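Transcriptional regulators (LACI-FAMILY TRANSCRIPTIONAL REGULATORY PROTEIN) (Corynebacterium glutamicum, PDB 3GYB) probably acts as a DNA-binding transcription factor of the LacI family, built on a periplasmic-binding-protein-like domain that here holds a magnesium ion. Local coordinates at residues Ile21-Ser26 with Ile232-Asn237; Ser28-Pro33 with Ala238-Leu243; Pro81-Gly86 with Asp96-Asp101; Asp228-Gly233 with His257-Ser262. All blocks are in the same frame, centred on the assembly; numbering follows the deposited sequence.

Contact 1: Ile21-Ser26 with Ile232-Asn237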
loop_
_atom_site.group_PDB
_atom_site.type_symbol
_atom_site.label_atom_id
_atom_site.label_comp_id
_atom_site.label_asym_id
_atom_site.label_seq_id
_atom_site.Cartn_x
_atom_site.Cartn_y
_atom_site.Cartn_z
ATOM N N ILE A 21 5.639 5.346 0.131
ATOM C CA ILE A 21 5.516 5.499 -1.312
ATOM C C ILE A 21 5.941 6.840 -1.905
ATOM O O ILE A 21 6.798 6.866 -2.793
ATOM C CB ILE A 21 4.093 5.130 -1.783
ATOM C CG1 ILE A 21 3.826 3.650 -1.463
ATOM C CG2 ILE A 21 3.957 5.362 -3.285
ATOM C CD1 ILE A 21 2.470 3.138 -1.928
ATOM N N ASP A 22 5.379 7.951 -1.441
ATOM C CA ASP A 22 5.802 9.223 -2.016
ATOM C C ASP A 22 7.174 9.667 -1.506
ATOM O O ASP A 22 7.791 10.567 -2.074
ATOM C CB ASP A 22 4.738 10.326 -1.828
ATOM C CG ASP A 22 4.411 10.617 -0.377
ATOM O OD1 ASP A 22 5.258 10.376 0.498
ATOM O OD2 ASP A 22 3.289 11.120 -0.126
ATOM N N LEU A 23 7.661 9.026 -0.445
ATOM C CA LEU A 23 8.992 9.345 0.070
ATOM C C LEU A 23 9.999 8.754 -0.918
ATOM O O LEU A 23 10.987 9.399 -1.281
ATOM C CB LEU A 23 9.197 8.739 1.467
ATOM C CG LEU A 23 10.520 9.039 2.186
ATOM C CD1 LEU A 23 10.329 8.856 3.682
ATOM C CD2 LEU A 23 11.630 8.141 1.676
ATOM N N ILE A 24 9.743 7.525 -1.365
ATOM C CA ILE A 24 10.640 6.880 -2.316
ATOM C C ILE A 24 10.553 7.589 -3.661
ATOM O O ILE A 24 11.555 7.728 -4.361
ATOM C CB ILE A 24 10.304 5.382 -2.496
ATOM C CG1 ILE A 24 10.542 4.640 -1.178
ATOM C CG2 ILE A 24 11.178 4.775 -3.592
ATOM C CD1 ILE A 24 10.400 3.131 -1.294
ATOM N N GLN A 25 9.357 8.050 -4.019
ATOM C CA GLN A 25 9.183 8.762 -5.282
ATOM C C GLN A 25 10.035 10.031 -5.243
ATOM O O GLN A 25 10.688 10.385 -6.225
ATOM C CB GLN A 25 7.711 9.135 -5.500
ATOM C CG GLN A 25 7.436 9.878 -6.812
ATOM C CD GLN A 25 7.732 9.041 -8.050
ATOM O OE1 GLN A 25 7.071 8.031 -8.304
ATOM N NE2 GLN A 25 8.730 9.457 -8.827
ATOM N N SER A 26 10.023 10.710 -4.099
ATOM C CA SER A 26 10.798 11.933 -3.932
ATOM C C SER A 26 12.293 11.609 -3.951
ATOM O O SER A 26 13.081 12.295 -4.606
ATOM C CB SER A 26 10.416 12.620 -2.619
ATOM O OG SER A 26 10.892 13.951 -2.595
ATOM N N ILE A 232 7.213 13.755 1.386
ATOM C CA ILE A 232 7.816 14.162 0.125
ATOM C C ILE A 232 9.045 15.010 0.442
ATOM O O ILE A 232 10.108 14.835 -0.155
ATOM C CB ILE A 232 6.822 14.969 -0.736
ATOM C CG1 ILE A 232 5.700 14.044 -1.216
ATOM C CG2 ILE A 232 7.539 15.595 -1.922
ATOM C CD1 ILE A 232 4.541 14.767 -1.859
ATOM N N GLY A 233 8.898 15.918 1.402
ATOM C CA GLY A 233 10.012 16.766 1.792
ATOM C C GLY A 233 11.118 15.947 2.430
ATOM O O GLY A 233 12.302 16.243 2.258
ATOM N N VAL A 234 10.738 14.910 3.169
ATOM C CA VAL A 234 11.717 14.048 3.818
ATOM C C VAL A 234 12.538 13.300 2.773
ATOM O O VAL A 234 13.763 13.228 2.865
ATOM C CB VAL A 234 11.031 13.031 4.757
ATOM C CG1 VAL A 234 12.022 11.957 5.177
ATOM C CG2 VAL A 234 10.476 13.750 5.989
ATOM N N GLY A 235 11.862 12.748 1.770
ATOM C CA GLY A 235 12.571 12.027 0.731
ATOM C C GLY A 235 13.501 12.957 -0.024
ATOM O O GLY A 235 14.611 12.580 -0.398
ATOM N N TYR A 236 13.044 14.186 -0.237
ATOM C CA TYR A 236 13.828 15.184 -0.950
ATOM C C TYR A 236 15.104 15.541 -0.196
ATOM O O TYR A 236 16.202 15.456 -0.739
ATOM C CB TYR A 236 12.994 16.449 -1.160
ATOM C CG TYR A 236 13.736 17.562 -1.863
ATOM C CD1 TYR A 236 14.007 17.491 -3.229
ATOM C CD2 TYR A 236 14.178 18.680 -1.159
ATOM C CE1 TYR A 236 14.705 18.507 -3.879
ATOM C CE2 TYR A 236 14.877 19.700 -1.798
ATOM C CZ TYR A 236 15.137 19.606 -3.156
ATOM O OH TYR A 236 15.847 20.597 -3.793
ATOM N N ASN A 237 14.956 15.936 1.063
ATOM C CA ASN A 237 16.112 16.321 1.854
ATOM C C ASN A 237 17.017 15.150 2.198
ATOM O O ASN A 237 18.236 15.309 2.299
ATOM C CB ASN A 237 15.661 17.047 3.119
ATOM C CG ASN A 237 15.128 18.438 2.823
ATOM O OD1 ASN A 237 13.930 18.630 2.614
ATOM N ND2 ASN A 237 16.029 19.415 2.779
#

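Contact 2: Ser28-Pro33 with Ala238-Leu243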
loop_
_atom_site.group_PDB
_atom_site.type_symbol
_atom_site.label_atom_id
_atom_site.label_comp_id
_atom_site.label_asym_id
_atom_site.label_seq_id
_atom_site.Cartn_x
_atom_site.Cartn_y
_atom_site.Cartn_z
ATOM N N SER A 28 13.682 9.188 -5.397
ATOM C CA SER A 28 13.972 8.847 -6.782
ATOM C C SER A 28 14.120 10.068 -7.681
ATOM O O SER A 28 15.032 10.134 -8.508
ATOM C CB SER A 28 12.871 7.938 -7.337
ATOM O OG SER A 28 13.121 7.622 -8.697
ATOM N N ASP A 29 13.222 11.035 -7.523
ATOM C CA ASP A 29 13.265 12.241 -8.343
ATOM C C ASP A 29 14.591 12.977 -8.209
ATOM O O ASP A 29 15.049 13.625 -9.149
ATOM C CB ASP A 29 12.123 13.190 -7.968
ATOM C CG ASP A 29 10.762 12.632 -8.318
ATOM O OD1 ASP A 29 10.682 11.796 -9.243
ATOM O OD2 ASP A 29 9.769 13.041 -7.679
ATOM N N VAL A 30 15.199 12.879 -7.036
ATOM C CA VAL A 30 16.474 13.542 -6.783
ATOM C C VAL A 30 17.667 12.684 -7.188
ATOM O O VAL A 30 18.617 13.178 -7.795
ATOM C CB VAL A 30 16.629 13.907 -5.282
ATOM C CG1 VAL A 30 18.007 14.510 -5.027
ATOM C CG2 VAL A 30 15.549 14.898 -4.874
ATOM N N LEU A 31 17.612 11.394 -6.868
ATOM C CA LEU A 31 18.727 10.496 -7.160
ATOM C C LEU A 31 18.862 9.896 -8.559
ATOM O O LEU A 31 19.971 9.832 -9.090
ATOM C CB LEU A 31 18.744 9.358 -6.134
ATOM C CG LEU A 31 18.899 9.798 -4.678
ATOM C CD1 LEU A 31 18.764 8.597 -3.754
ATOM C CD2 LEU A 31 20.251 10.471 -4.495
ATOM N N THR A 32 17.761 9.458 -9.163
ATOM C CA THR A 32 17.857 8.830 -10.478
ATOM C C THR A 32 18.364 9.721 -11.613
ATOM O O THR A 32 19.059 9.243 -12.508
ATOM C CB THR A 32 16.519 8.159 -10.884
ATOM O OG1 THR A 32 15.467 9.130 -10.923
ATOM C CG2 THR A 32 16.162 7.070 -9.879
ATOM N N PRO A 33 18.029 11.020 -11.598
ATOM C CA PRO A 33 18.528 11.869 -12.686
ATOM C C PRO A 33 20.056 11.931 -12.661
ATOM O O PRO A 33 20.696 12.259 -13.663
ATOM C CB PRO A 33 17.897 13.224 -12.380
ATOM C CG PRO A 33 16.609 12.851 -11.729
ATOM C CD PRO A 33 17.036 11.746 -10.787
ATOM N N ALA A 238 16.433 13.969 2.367
ATOM C CA ALA A 238 17.227 12.786 2.676
ATOM C C ALA A 238 18.136 12.472 1.489
ATOM O O ALA A 238 19.290 12.084 1.663
ATOM C CB ALA A 238 16.310 11.595 2.965
ATOM N N ALA A 239 17.606 12.633 0.279
ATOM C CA ALA A 239 18.383 12.376 -0.925
ATOM C C ALA A 239 19.526 13.387 -1.002
ATOM O O ALA A 239 20.671 13.019 -1.270
ATOM C CB ALA A 239 17.490 12.483 -2.166
ATOM N N LEU A 240 19.218 14.658 -0.765
ATOM C CA LEU A 240 20.255 15.685 -0.801
ATOM C C LEU A 240 21.315 15.414 0.259
ATOM O O LEU A 240 22.510 15.572 0.004
ATOM C CB LEU A 240 19.658 17.075 -0.568
ATOM C CG LEU A 240 18.776 17.666 -1.666
ATOM C CD1 LEU A 240 18.303 19.049 -1.242
ATOM C CD2 LEU A 240 19.565 17.739 -2.968
ATOM N N LEU A 241 20.885 15.009 1.450
ATOM C CA LEU A 241 21.828 14.736 2.535
ATOM C C LEU A 241 22.757 13.577 2.187
ATOM O O LEU A 241 23.966 13.651 2.410
ATOM C CB LEU A 241 21.078 14.431 3.839
ATOM C CG LEU A 241 21.940 14.217 5.090
ATOM C CD1 LEU A 241 22.717 15.487 5.395
ATOM C CD2 LEU A 241 21.062 13.839 6.282
ATOM N N LEU A 242 22.198 12.501 1.643
ATOM C CA LEU A 242 23.013 11.354 1.269
ATOM C C LEU A 242 24.008 11.750 0.181
ATOM O O LEU A 242 25.172 11.362 0.233
ATOM C CB LEU A 242 22.132 10.208 0.771
ATOM C CG LEU A 242 22.871 8.916 0.411
ATOM C CD1 LEU A 242 23.588 8.369 1.637
ATOM C CD2 LEU A 242 21.882 7.899 -0.115
ATOM N N LEU A 243 23.542 12.518 -0.802
ATOM C CA LEU A 243 24.410 12.961 -1.889
ATOM C C LEU A 243 25.589 13.763 -1.353
ATOM O O LEU A 243 26.701 13.662 -1.874
ATOM C CB LEU A 243 23.629 13.812 -2.894
ATOM C CG LEU A 243 22.671 13.087 -3.842
ATOM C CD1 LEU A 243 21.877 14.111 -4.632
ATOM C CD2 LEU A 243 23.458 12.179 -4.783
#

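Contact 3: Pro81-Gly86 with Asp96-Asp101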
loop_
_atom_site.group_PDB
_atom_site.type_symbol
_atom_site.label_atom_id
_atom_site.label_comp_id
_atom_site.label_asym_id
_atom_site.label_seq_id
_atom_site.Cartn_x
_atom_site.Cartn_y
_atom_site.Cartn_z
ATOM N N PRO A 81 27.840 5.143 3.257
ATOM C CA PRO A 81 27.143 6.314 3.800
ATOM C C PRO A 81 25.647 6.026 3.870
ATOM O O PRO A 81 25.096 5.392 2.968
ATOM C CB PRO A 81 27.461 7.408 2.784
ATOM C CG PRO A 81 28.812 6.998 2.262
ATOM C CD PRO A 81 28.647 5.508 2.080
ATOM N N PHE A 82 25.000 6.483 4.934
ATOM C CA PHE A 82 23.567 6.266 5.085
ATOM C C PHE A 82 22.857 7.452 5.719
ATOM O O PHE A 82 23.468 8.285 6.394
ATOM C CB PHE A 82 23.291 5.016 5.929
ATOM C CG PHE A 82 23.672 5.161 7.375
ATOM C CD1 PHE A 82 24.990 4.989 7.783
ATOM C CD2 PHE A 82 22.715 5.503 8.326
ATOM C CE1 PHE A 82 25.350 5.156 9.119
ATOM C CE2 PHE A 82 23.065 5.674 9.664
ATOM C CZ PHE A 82 24.388 5.500 10.060
ATOM N N VAL A 83 21.550 7.510 5.492
ATOM C CA VAL A 83 20.706 8.555 6.041
ATOM C C VAL A 83 19.448 7.879 6.541
ATOM O O VAL A 83 18.896 7.010 5.861
ATOM C CB VAL A 83 20.304 9.599 4.970
ATOM C CG1 VAL A 83 19.228 10.525 5.523
ATOM C CG2 VAL A 83 21.521 10.411 4.552
ATOM N N ILE A 84 19.015 8.253 7.738
ATOM C CA ILE A 84 17.798 7.699 8.311
ATOM C C ILE A 84 16.686 8.652 7.877
ATOM O O ILE A 84 16.766 9.859 8.114
ATOM C CB ILE A 84 17.896 7.637 9.851
ATOM C CG1 ILE A 84 19.050 6.710 10.250
ATOM C CG2 ILE A 84 16.589 7.125 10.445
ATOM C CD1 ILE A 84 19.376 6.734 11.727
ATOM N N ALA A 85 15.657 8.111 7.229
ATOM C CA ALA A 85 14.555 8.927 6.731
ATOM C C ALA A 85 13.189 8.527 7.273
ATOM O O ALA A 85 12.861 7.345 7.356
ATOM C CB ALA A 85 14.531 8.874 5.210
ATOM N N GLY A 86 12.394 9.527 7.639
ATOM C CA GLY A 86 11.059 9.256 8.143
ATOM C C GLY A 86 11.002 9.086 9.644
ATOM O O GLY A 86 9.939 9.230 10.249
ATOM N N ASP A 96 22.449 12.797 10.754
ATOM C CA ASP A 96 22.272 11.839 9.674
ATOM C C ASP A 96 20.835 11.374 9.518
ATOM O O ASP A 96 20.576 10.272 9.027
ATOM C CB ASP A 96 23.196 10.641 9.879
ATOM C CG ASP A 96 22.909 9.889 11.161
ATOM O OD1 ASP A 96 22.142 10.399 12.007
ATOM O OD2 ASP A 96 23.465 8.785 11.322
ATOM N N SER A 97 19.901 12.217 9.936
ATOM C CA SER A 97 18.498 11.870 9.813
ATOM C C SER A 97 17.663 13.050 9.328
ATOM O O SER A 97 17.984 14.216 9.580
ATOM C CB SER A 97 17.962 11.353 11.151
ATOM O OG SER A 97 17.849 12.396 12.102
ATOM N N VAL A 98 16.607 12.726 8.588
ATOM C CA VAL A 98 15.675 13.712 8.064
ATOM C C VAL A 98 14.309 13.137 8.414
ATOM O O VAL A 98 14.012 11.996 8.070
ATOM C CB VAL A 98 15.769 13.847 6.528
ATOM C CG1 VAL A 98 14.730 14.848 6.038
ATOM C CG2 VAL A 98 17.173 14.295 6.118
ATOM N N ALA A 99 13.493 13.913 9.116
ATOM C CA ALA A 99 12.166 13.458 9.508
ATOM C C ALA A 99 11.288 14.647 9.837
ATOM O O ALA A 99 11.775 15.761 10.025
ATOM C CB ALA A 99 12.262 12.543 10.727
ATOM N N ASN A 100 9.983 14.419 9.897
ATOM C CA ASN A 100 9.082 15.499 10.243
ATOM C C ASN A 100 9.101 15.596 11.762
ATOM O O ASN A 100 9.645 14.723 12.439
ATOM C CB ASN A 100 7.663 15.206 9.731
ATOM C CG ASN A 100 6.863 14.317 10.668
ATOM O OD1 ASN A 100 7.371 13.333 11.210
ATOM N ND2 ASN A 100 5.593 14.649 10.843
ATOM N N ASP A 101 8.534 16.671 12.293
ATOM C CA ASP A 101 8.478 16.855 13.734
ATOM C C ASP A 101 7.237 16.123 14.246
ATOM O O ASP A 101 6.128 16.646 14.146
ATOM C CB ASP A 101 8.367 18.343 14.059
ATOM C CG ASP A 101 8.484 18.625 15.537
ATOM O OD1 ASP A 101 8.116 17.748 16.349
ATOM O OD2 ASP A 101 8.933 19.736 15.882
HETATM O O HOH W 1 9.074 11.711 9.360
#

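Contact 4: Asp228-Gly233 with His257-Ser262. With MG (magnesium ion), chain C.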
loop_
_atom_site.group_PDB
_atom_site.type_symbol
_atom_site.label_atom_id
_atom_site.label_comp_id
_atom_site.label_asym_id
_atom_site.label_seq_id
_atom_site.Cartn_x
_atom_site.Cartn_y
_atom_site.Cartn_z
ATOM N N ASP A 228 -0.200 15.493 7.525
ATOM C CA ASP A 228 0.789 15.316 6.470
ATOM C C ASP A 228 2.144 15.242 7.178
ATOM O O ASP A 228 2.523 16.178 7.885
ATOM C CB ASP A 228 0.754 16.522 5.527
ATOM C CG ASP A 228 1.588 16.324 4.280
ATOM O OD1 ASP A 228 2.531 15.508 4.302
ATOM O OD2 ASP A 228 1.304 17.009 3.273
ATOM N N ASP A 229 2.855 14.126 7.016
ATOM C CA ASP A 229 4.163 13.953 7.648
ATOM C C ASP A 229 5.275 14.491 6.746
ATOM O O ASP A 229 6.459 14.233 6.983
ATOM C CB ASP A 229 4.417 12.466 7.957
ATOM C CG ASP A 229 4.511 11.617 6.701
ATOM O OD1 ASP A 229 3.937 12.045 5.688
ATOM O OD2 ASP A 229 5.142 10.535 6.722
ATOM N N ASN A 230 4.883 15.229 5.712
ATOM C CA ASN A 230 5.826 15.812 4.766
ATOM C C ASN A 230 6.800 14.750 4.257
ATOM O O ASN A 230 8.001 15.001 4.144
ATOM C CB ASN A 230 6.610 16.945 5.437
ATOM C CG ASN A 230 7.018 18.027 4.463
ATOM O OD1 ASN A 230 7.295 17.755 3.294
ATOM N ND2 ASN A 230 7.065 19.267 4.943
ATOM N N SER A 231 6.285 13.561 3.954
ATOM C CA SER A 231 7.142 12.485 3.473
ATOM C C SER A 231 7.809 12.838 2.145
ATOM O O SER A 231 8.851 12.286 1.805
ATOM C CB SER A 231 6.341 11.185 3.353
ATOM O OG SER A 231 5.092 11.419 2.740
ATOM N N ILE A 232 7.213 13.755 1.386
ATOM C CA ILE A 232 7.816 14.162 0.125
ATOM C C ILE A 232 9.045 15.010 0.442
ATOM O O ILE A 232 10.108 14.835 -0.155
ATOM C CB ILE A 232 6.822 14.969 -0.736
ATOM C CG1 ILE A 232 5.700 14.044 -1.216
ATOM C CG2 ILE A 232 7.539 15.595 -1.922
ATOM C CD1 ILE A 232 4.541 14.767 -1.859
ATOM N N GLY A 233 8.898 15.918 1.402
ATOM C CA GLY A 233 10.012 16.766 1.792
ATOM C C GLY A 233 11.118 15.947 2.430
ATOM O O GLY A 233 12.302 16.243 2.258
ATOM N N HIS A 257 16.709 19.126 8.086
ATOM C CA HIS A 257 16.735 17.864 8.820
ATOM C C HIS A 257 15.397 17.578 9.500
ATOM O O HIS A 257 15.055 16.428 9.746
ATOM C CB HIS A 257 17.849 17.899 9.862
ATOM C CG HIS A 257 19.220 17.793 9.274
ATOM N ND1 HIS A 257 19.874 16.588 9.140
ATOM C CD2 HIS A 257 20.040 18.728 8.738
ATOM C CE1 HIS A 257 21.036 16.784 8.541
ATOM N NE2 HIS A 257 21.160 18.074 8.285
ATOM N N THR A 258 14.655 18.631 9.819
ATOM C CA THR A 258 13.359 18.472 10.467
ATOM C C THR A 258 12.317 19.235 9.665
ATOM O O THR A 258 12.377 20.461 9.562
ATOM C CB THR A 258 13.382 19.006 11.918
ATOM O OG1 THR A 258 14.372 18.292 12.669
ATOM C CG2 THR A 258 12.025 18.813 12.583
ATOM N N LEU A 259 11.370 18.509 9.077
ATOM C CA LEU A 259 10.330 19.141 8.283
ATOM C C LEU A 259 9.051 19.319 9.082
ATOM O O LEU A 259 8.748 18.529 9.971
ATOM C CB LEU A 259 10.062 18.330 7.013
ATOM C CG LEU A 259 11.200 18.455 5.995
ATOM C CD1 LEU A 259 12.093 17.228 6.064
ATOM C CD2 LEU A 259 10.626 18.632 4.602
ATOM N N GLN A 260 8.303 20.367 8.763
ATOM C CA GLN A 260 7.065 20.644 9.470
ATOM C C GLN A 260 5.865 19.875 8.934
ATOM O O GLN A 260 5.632 19.818 7.726
ATOM C CB GLN A 260 6.755 22.143 9.428
ATOM C CG GLN A 260 7.779 22.998 10.150
ATOM C CD GLN A 260 7.962 22.571 11.589
ATOM O OE1 GLN A 260 9.082 22.304 12.031
ATOM N NE2 GLN A 260 6.862 22.505 12.333
ATOM N N PRO A 261 5.095 19.255 9.836
ATOM C CA PRO A 261 3.911 18.502 9.418
ATOM C C PRO A 261 2.753 19.492 9.314
ATOM O O PRO A 261 2.871 20.643 9.743
ATOM C CB PRO A 261 3.728 17.506 10.551
ATOM C CG PRO A 261 4.125 18.319 11.749
ATOM C CD PRO A 261 5.386 19.022 11.264
ATOM N N SER A 262 1.634 19.056 8.744
ATOM C CA SER A 262 0.483 19.934 8.605
ATOM C C SER A 262 -0.806 19.134 8.532
ATOM O O SER A 262 -0.805 17.968 8.147
ATOM C CB SER A 262 0.628 20.806 7.354
ATOM O OG SER A 262 0.843 20.012 6.198
HETATM MG MG MG C . 3.222 11.127 3.920
HETATM O O HOH W 2 -0.101 19.439 3.160
HETATM O O HOH W 3 2.588 13.107 3.285
HETATM O O HOH W 4 4.010 9.208 4.695
HETATM O O HOH W 5 2.297 10.320 2.054
#

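Contact 1: Ile21-Ser26 with Ile232-Asn237
The carboxylate of Asp-22 lies flat against Ile-232, whose CG1 sits over one face, 3.8 Å from CG of Asp-22 and almost as near to both oxygens, with the two side chains at about a right angle. With CG between its backbone N and carbonyl carbon (chi1 60°), Asp-22 faces Ile-232 while its OD1 is hydrogen-bonded to Ser-231 OG, a ligand of the magnesium ion; the acid stands in the second shell, its nearest side-chain atom about 4 Å from the metal. The other flat group, the Tyr-236 ring, leads away and leaves CB to touch Ser-26 OG. That hydroxyl donates to Ile-232 O over 2.7 Å, at a C=O...O angle of 137°; the carbonyl also takes the helical bond from Tyr-236 N, so two donors grip it. Gly-235, without a side chain, lets the backbones close in, its CA 3.7 Å from Leu-23 O. Deeper in, Leu-23 CD1 meets Val-234 CG1 at 3.8 Å. The helical segments run the same general way, crossing at -34° with axes 7.2 Å apart. Beneath helix 231-246, Val-234 rests on strands 97-100 and 258-264, while the outer side of helix 21-31 packs on Ser-16 and Thr-45 of the second subunit.

Contact 2: Ser28-Pro33 with Ala238-Leu243
Val-30 leads its helix into Ala-239. Its CB already lies 3.5 Å from Ala-239 CB, and its two methyls part from there. With chi1 at 176°, CG1 extends opposite the backbone N and alongside the same alanine methyl, again at 3.5 Å, which leaves CG2 at 4.1 Å from Ala-239 CB. The tip at CG1 then goes on to touch two leucines of the facing helix: CD1 of Leu-243 at 3.9 Å and, more loosely, CD2 of Leu-240, whose CB starts off away from Val-30 before the chain bends back. Ala-239 is thus shared, since CG of Leu-31 approaches its methyl as well. The two elements, helix 21-31 and helix 231-246, lie far apart in sequence but flank the same parallel sheet in one lobe of the periplasmic-binding-protein-like fold, and the junction between them is wholly apolar, with no hydrogen bond crossing it. Leu-31 and Leu-243 lie alongside each other, pointing opposite ways, so that Leu-31 CD2 reaches CG of Leu-243 at 3.6 Å and lies equally near its CD2. Leu-31 also rests on Leu-38 of strand 37-41, and Leu-243 on Lys-34 and Tyr-36. Just beyond, Thr-32 OG1 turns back to donate to Ser-28 O at 2.7 Å, joining the backbone N of Thr-32 on that acceptor. Ser-28 OG is hydrogen-bonded to Thr-45 O of the second subunit.

Contact 3: Pro81-Gly86 with Asp96-Asp101
Phe-82 and Asp-96 both swing CG in between their backbone N and carbonyl carbon, chi1 69° and 62°, and these torsions turn ring and carboxylate toward each other. They cross at a slant, their planes 60° apart, and Asp-96 OD2 comes 3.5 Å from Phe-82 CE2 and scarcely farther from CZ. Below them a parallel ladder joins strands 82-85 and 97-100. Ile-84 serves it with both polar backbone atoms: its N donates to Asp-96 O at 2.9 Å, nearly straight, and its O accepts from Val-98 N, also at 2.9 Å. Gly-86 N then donates to Val-98 O at 3.0 Å. Between these bonds the CA atoms of Val-83, Ser-97 and Ala-85 make C-H...O contacts, the shortest 3.2 Å from Ser-97 CA to Ile-84 O. Past the last direct bond water 1 bridges the strands, donating to Gly-86 O at 2.8 Å and accepting from Asn-100 N. On one face Ile-84 CB packs against Ser-97 CB, and Ser-97 OG is held by Arg-88. On the other, Val-83 and Val-98 meet loosely under helix 231-246. Strand 82-85 bonds onward to strand 63-67, so this pair belongs to the inner part of a parallel sheet. The chemistry of the pairing is that of the backbone: three N-H...O bonds and one water bridge hold the strands in register, while carboxylate and ring are in van der Waals contact.

Contact 4: Asp228-Gly233 with His257-Ser262
Asp-228 and Ser-262 exchange both backbone bonds of an antiparallel hydrogen-bonded pair: Asp-228 N donates to Ser-262 O at 2.6 Å, and Ser-262 N returns to Asp-228 O at 3.1 Å. The carboxylate of Asp-228 is equally well supplied. OD1 accepts from Asn-230 N at 2.8 Å, met from above the carboxylate plane in an Asx turn, and also from water 3, while OD2 accepts from water 2, which lies within hydrogen-bonding distance of Ser-262 OG too. Asn-230 spends both ends of its amide. ND2 donates to Gln-260 O across the contact at 3.2 Å, close to the amide's own plane, and OD1 accepts a weak bond from Gly-233 N, making Asn-230 the N-cap of helix 231-246. Here the chain leaves strand 226-228 for the helix of the other lobe, beside strand 258-264, which spans the two lobes of this type of fold. The turn also builds the magnesium site: Asp-229 OD1 binds at 2.1 Å and Ser-231 OG at 2.2 Å, and Asp-212 O with waters 3, 4 and 5 makes up six ligands. Water 3 therefore ties the metal to Asp-228, as water 4 ties it to Asp-229 OD2. Leu-259 CD2 presses on Gly-233 CA at 3.4 Å, over the side of the helix where glycine has no side chain, and also underlies the Asn-230 amide.

In the fold
Contacts 1 and 2 are successive turns of one helix pair, their centres 9 Å apart, joined where Tyr-236 CD1 meets Val-30 CG2 at 3.4 Å; both also reach the second subunit. Contact 3 is a strand pair of the sheet beneath, touched by Val-234 CG1 of contact 1, 3.5 Å from Gly-86 N, and by Leu-242 of contact 2. Contact 4 extends that sheet, with Ala-99 O and Leu-259 N 2.9 Å apart in a probable hydrogen bond, and shares Ile-232 and Gly-233 with contact 1. The magnesium ion is bound by contact 4, backed by Asp-22 of contact 1, and lies about 9 Å from the nearest atom of Gly-86; contact 2 stands away from it.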